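PDB 5VM8: ribosomal RNA small subunit methyltransferase E, which probably methylates N3 of a specific uridine in 16S ribosomal RNA, using S-adenosyl methionine as the methyl donor. Local coordinates for residues R11-E16 / I139-C144; E16-G21 / K53-R58. All blocks are in the same frame, centred on the assembly; numbering follows the deposited sequence.

Overall arrangement
Contact 1 joins the two domains of the chain, and contact 2 lies inside the smaller one. In contact 1 the edge strand 11-13 of the five-stranded PUA-type sheet meets helix 128-147 of the SPOUT methyltransferase domain. The chain then runs on from this strand into the loop 16-21, which packs on strand 54-62 of the same sheet in contact 2. The centres of the contacts are about 14 Å apart, and E16 is common to both sets of residues. Contact 1 is partly buried, with its centre about 11 Å from that of the chain. Contact 2 is at the surface, its centre about 23 Å from that of the chain. SPOUT enzymes bind S-adenosyl methionine at their trefoil knot, in the methyltransferase domain.

Contact 1 (R11-E16 / I139-C144); sequences RFYLPE and IVISAC
Y13 and I141 form the apolar half of this contact, and R11 and the backbone carbonyl of C144 form the polar half. It is an interdomain contact. Strand 11-13 is an edge strand of the PUA-type sheet, and residues 139-144 belong to helix 128-147 of the SPOUT domain. The backbones are nearest at Y13 and I141, whose CA atoms are 7.0 Å apart.

The two side chains cross at about a right angle. Y13 holds CG anti to its backbone N (chi1 172°), which carries the ring across the isoleucine. The branch methyl CG2 of I141 does most of the touching. It sits 3.7 Å from Y13 CB and 3.8 Å from Y13 CD2. The other methyl, I141 CD1, lies over the CD2-CE2 rim, 4.0 Å from Y13 CE2. I141 CG1 lies over the same face. On the opposite face P15 CD stands 3.6 Å above the ring plane, toward the rim. The ring is thus held between the helix and the inverse gamma turn centred on P15, and V152 also touches it.

R11 reaches the helix one turn further on. Its chain is bent at chi3 (31°), and the guanidinium presents an edge to the backbone of C144. Each nitrogen has its own acceptor: NE binds E145 O, NH1 binds N150 OD1 and NH2 binds C144 O. Three bonds therefore fix the rotation of the group. The carboxylate of E145 adds a further link, since its OE2 accepts from Y13 N. The carbonyls of C144 and E145 lie in the last turn of the helix, whose dipole would probably suit a positive charge. The bond from R11 NH2 to C144 O is 3.0 Å long, and the nitrogen stands above the carbonyl plane, 46° out of it.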
loop_
_atom_site.group_PDB
_atom_site.type_symbol
_atom_site.label_atom_id
_atom_site.label_comp_id
_atom_site.label_asym_id
_atom_site.label_seq_id
_atom_site.Cartn_x
_atom_site.Cartn_y
_atom_site.Cartn_z
ATOM N N ARG A 11 16.668 4.033 -5.400
ATOM C CA ARG A 11 15.752 3.028 -5.924
ATOM C C ARG A 11 14.660 3.664 -6.780
ATOM O O ARG A 11 14.049 4.670 -6.396
ATOM C CB ARG A 11 15.113 2.244 -4.773
ATOM C CG ARG A 11 16.123 1.511 -3.891
ATOM C CD ARG A 11 15.490 0.945 -2.610
ATOM N NE ARG A 11 14.091 0.585 -2.817
ATOM C CZ ARG A 11 13.684 -0.600 -3.254
ATOM N NH1 ARG A 11 14.572 -1.549 -3.528
ATOM N NH2 ARG A 11 12.393 -0.827 -3.431
ATOM N N PHE A 12 14.416 3.069 -7.939
ATOM C CA PHE A 12 13.453 3.582 -8.892
ATOM C C PHE A 12 12.573 2.440 -9.374
ATOM O O PHE A 12 13.070 1.375 -9.755
ATOM C CB PHE A 12 14.173 4.265 -10.060
ATOM C CG PHE A 12 15.135 5.332 -9.616
ATOM C CD1 PHE A 12 14.677 6.599 -9.261
ATOM C CD2 PHE A 12 16.490 5.059 -9.507
ATOM C CE1 PHE A 12 15.554 7.569 -8.820
ATOM C CE2 PHE A 12 17.374 6.026 -9.078
ATOM C CZ PHE A 12 16.906 7.278 -8.727
ATOM N N TYR A 13 11.265 2.674 -9.344
ATOM C CA TYR A 13 10.269 1.737 -9.842
ATOM C C TYR A 13 10.226 1.805 -11.365
ATOM O O TYR A 13 10.036 2.882 -11.934
ATOM C CB TYR A 13 8.906 2.090 -9.254
ATOM C CG TYR A 13 7.757 1.312 -9.836
ATOM C CD1 TYR A 13 7.639 -0.060 -9.639
ATOM C CD2 TYR A 13 6.820 1.941 -10.637
ATOM C CE1 TYR A 13 6.585 -0.768 -10.186
ATOM C CE2 TYR A 13 5.773 1.248 -11.191
ATOM C CZ TYR A 13 5.655 -0.103 -10.969
ATOM O OH TYR A 13 4.596 -0.776 -11.537
ATOM N N LEU A 14 10.429 0.666 -12.023
ATOM C CA LEU A 14 10.370 0.570 -13.481
ATOM C C LEU A 14 9.619 -0.710 -13.842
ATOM O O LEU A 14 10.200 -1.807 -13.815
ATOM C CB LEU A 14 11.765 0.592 -14.104
ATOM C CG LEU A 14 11.861 0.400 -15.623
ATOM C CD1 LEU A 14 11.275 1.567 -16.357
ATOM C CD2 LEU A 14 13.297 0.155 -16.073
ATOM N N PRO A 15 8.320 -0.620 -14.152
ATOM C CA PRO A 15 7.531 -1.838 -14.399
ATOM C C PRO A 15 7.850 -2.491 -15.736
ATOM O O PRO A 15 6.973 -2.584 -16.599
ATOM C CB PRO A 15 6.088 -1.326 -14.384
ATOM C CG PRO A 15 6.210 0.084 -14.867
ATOM C CD PRO A 15 7.512 0.604 -14.312
ATOM N N GLU A 16 9.083 -2.956 -15.915
ATOM C CA GLU A 16 9.505 -3.568 -17.166
ATOM C C GLU A 16 10.398 -4.768 -16.882
ATOM O O GLU A 16 11.068 -4.836 -15.848
ATOM C CB GLU A 16 10.239 -2.560 -18.069
ATOM N N ILE A 139 1.846 7.704 -4.546
ATOM C CA ILE A 139 2.333 7.720 -3.165
ATOM C C ILE A 139 2.790 6.326 -2.744
ATOM O O ILE A 139 3.831 6.165 -2.098
ATOM C CB ILE A 139 1.268 8.279 -2.208
ATOM C CG1 ILE A 139 1.081 9.775 -2.415
ATOM C CG2 ILE A 139 1.623 7.978 -0.746
ATOM C CD1 ILE A 139 -0.234 10.285 -1.816
ATOM N N VAL A 140 2.039 5.300 -3.132
ATOM C CA VAL A 140 2.418 3.927 -2.819
ATOM C C VAL A 140 3.751 3.568 -3.478
ATOM O O VAL A 140 4.610 2.918 -2.873
ATOM C CB VAL A 140 1.284 2.972 -3.233
ATOM C CG1 VAL A 140 1.780 1.522 -3.314
ATOM C CG2 VAL A 140 0.106 3.106 -2.254
ATOM N N ILE A 141 3.929 3.958 -4.738
ATOM C CA ILE A 141 5.151 3.620 -5.457
ATOM C C ILE A 141 6.357 4.262 -4.782
ATOM O O ILE A 141 7.405 3.623 -4.586
ATOM C CB ILE A 141 5.009 4.058 -6.922
ATOM C CG1 ILE A 141 4.073 3.096 -7.653
ATOM C CG2 ILE A 141 6.382 4.182 -7.607
ATOM C CD1 ILE A 141 3.541 3.643 -8.963
ATOM N N SER A 142 6.221 5.535 -4.415
ATOM C CA SER A 142 7.303 6.234 -3.737
ATOM C C SER A 142 7.648 5.564 -2.414
ATOM O O SER A 142 8.830 5.445 -2.061
ATOM C CB SER A 142 6.911 7.689 -3.508
ATOM O OG SER A 142 6.969 8.389 -4.733
ATOM N N ALA A 143 6.629 5.105 -1.683
ATOM C CA ALA A 143 6.869 4.465 -0.397
ATOM C C ALA A 143 7.596 3.150 -0.576
ATOM O O ALA A 143 8.400 2.771 0.280
ATOM C CB ALA A 143 5.549 4.252 0.360
ATOM N N CYS A 144 7.368 2.474 -1.704
ATOM C CA CYS A 144 8.135 1.271 -1.998
ATOM C C CYS A 144 9.584 1.609 -2.327
ATOM O O CYS A 144 10.510 0.902 -1.902
ATOM C CB CYS A 144 7.484 0.494 -3.140
ATOM S SG CYS A 144 5.875 -0.215 -2.677
#

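Contact 2 (E16-G21 / K53-R58); sequences ENLSVG and KAHTAR
L18 lies over one face of the H55 imidazole, and this pair is the tight part of the contact. L18 CB sits 3.9 Å from the centroid of the H55 ring, 25° off the ring normal, in a CH-pi contact. It is displaced toward the CD2 rim, 3.6 Å from H55 CD2. L18 CD1 continues over the same rim, 3.8 Å from H55 CD2. L18 O is off the ring plane on that face too, so it makes no hydrogen bond with H55 NE2, 3.4 Å away. The two side chains run past each other in opposite directions. H55 has CG beside its backbone N (chi1 -71°), and this turns one face of the ring to L18.

H55 belongs to strand 54-62 of the PUA-type sheet, and residues 16-21 are the loop that leads from strand 11-13 to strand 23-25. L18 also rests on L47, and H55 on I71 and E74, of the two strands flanking 54-62.

The rest of the loop is looser. N17, S19 and V20 are exposed, and the CB of S19 points away from the strand. The side chain of V20 is modelled to CB alone, and that atom stays 5.1 Å from the nearest atom of 53-58.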
loop_
_atom_site.group_PDB
_atom_site.type_symbol
_atom_site.label_atom_id
_atom_site.label_comp_id
_atom_site.label_asym_id
_atom_site.label_seq_id
_atom_site.Cartn_x
_atom_site.Cartn_y
_atom_site.Cartn_z
ATOM N N GLU A 16 9.083 -2.956 -15.915
ATOM C CA GLU A 16 9.505 -3.568 -17.166
ATOM C C GLU A 16 10.398 -4.768 -16.882
ATOM O O GLU A 16 11.068 -4.836 -15.848
ATOM C CB GLU A 16 10.239 -2.560 -18.069
ATOM N N ASN A 17 10.388 -5.727 -17.805
ATOM C CA ASN A 17 11.270 -6.881 -17.705
ATOM C C ASN A 17 12.690 -6.502 -18.127
ATOM O O ASN A 17 12.900 -5.948 -19.210
ATOM C CB ASN A 17 10.738 -8.025 -18.568
ATOM C CG ASN A 17 10.535 -9.305 -17.781
ATOM O OD1 ASN A 17 11.499 -9.969 -17.395
ATOM N ND2 ASN A 17 9.277 -9.666 -17.547
ATOM N N LEU A 18 13.662 -6.790 -17.264
ATOM C CA LEU A 18 15.051 -6.394 -17.463
ATOM C C LEU A 18 15.931 -7.623 -17.644
ATOM O O LEU A 18 15.820 -8.598 -16.891
ATOM C CB LEU A 18 15.578 -5.575 -16.282
ATOM C CG LEU A 18 14.914 -4.231 -15.994
ATOM C CD1 LEU A 18 15.559 -3.582 -14.790
ATOM C CD2 LEU A 18 15.020 -3.324 -17.207
ATOM N N SER A 19 16.819 -7.563 -18.632
ATOM C CA SER A 19 17.761 -8.640 -18.875
ATOM C C SER A 19 19.093 -8.283 -18.238
ATOM O O SER A 19 19.474 -7.111 -18.170
ATOM C CB SER A 19 17.930 -8.896 -20.368
ATOM O OG SER A 19 16.695 -9.282 -20.943
ATOM N N VAL A 20 19.807 -9.313 -17.790
ATOM C CA VAL A 20 21.002 -9.152 -16.969
ATOM C C VAL A 20 22.157 -8.484 -17.717
ATOM O O VAL A 20 23.233 -8.282 -17.142
ATOM C CB VAL A 20 21.445 -10.509 -16.394
ATOM N N GLY A 21 21.972 -8.162 -19.001
ATOM C CA GLY A 21 22.997 -7.404 -19.703
ATOM C C GLY A 21 22.538 -6.344 -20.693
ATOM O O GLY A 21 23.352 -5.827 -21.465
ATOM N N LYS A 53 11.084 -8.528 -8.486
ATOM C CA LYS A 53 12.422 -8.706 -9.037
ATOM C C LYS A 53 13.075 -7.348 -9.235
ATOM O O LYS A 53 12.475 -6.450 -9.833
ATOM C CB LYS A 53 12.386 -9.468 -10.368
ATOM N N ALA A 54 14.298 -7.198 -8.738
ATOM C CA ALA A 54 15.044 -5.961 -8.891
ATOM C C ALA A 54 16.377 -6.237 -9.573
ATOM O O ALA A 54 16.845 -7.375 -9.641
ATOM C CB ALA A 54 15.277 -5.263 -7.540
ATOM N N HIS A 55 16.976 -5.178 -10.100
ATOM C CA HIS A 55 18.274 -5.272 -10.737
ATOM C C HIS A 55 19.148 -4.120 -10.275
ATOM O O HIS A 55 18.657 -3.041 -9.936
ATOM C CB HIS A 55 18.161 -5.248 -12.262
ATOM C CG HIS A 55 17.576 -6.492 -12.842
ATOM N ND1 HIS A 55 18.352 -7.525 -13.322
ATOM C CD2 HIS A 55 16.290 -6.882 -12.997
ATOM C CE1 HIS A 55 17.570 -8.490 -13.768
ATOM N NE2 HIS A 55 16.314 -8.127 -13.580
ATOM N N THR A 56 20.451 -4.366 -10.274
ATOM C CA THR A 56 21.431 -3.312 -10.088
ATOM C C THR A 56 21.834 -2.848 -11.477
ATOM O O THR A 56 22.050 -3.671 -12.372
ATOM C CB THR A 56 22.659 -3.815 -9.321
ATOM O OG1 THR A 56 22.249 -4.534 -8.154
ATOM C CG2 THR A 56 23.538 -2.652 -8.894
ATOM N N ALA A 57 21.901 -1.532 -11.666
ATOM C CA ALA A 57 22.221 -0.966 -12.969
ATOM C C ALA A 57 23.242 0.152 -12.818
ATOM O O ALA A 57 23.227 0.890 -11.830
ATOM C CB ALA A 57 20.964 -0.445 -13.679
ATOM N N ARG A 58 24.137 0.265 -13.796
ATOM C CA ARG A 58 25.094 1.363 -13.837
ATOM C C ARG A 58 24.505 2.474 -14.702
ATOM O O ARG A 58 24.145 2.237 -15.860
ATOM C CB ARG A 58 26.440 0.890 -14.393
ATOM C CG ARG A 58 27.506 1.983 -14.522
ATOM C CD ARG A 58 28.861 1.451 -15.018
ATOM N NE ARG A 58 28.742 0.689 -16.262
ATOM C CZ ARG A 58 28.942 -0.623 -16.359
ATOM N NH1 ARG A 58 28.801 -1.241 -17.528
ATOM N NH2 ARG A 58 29.295 -1.317 -15.283
#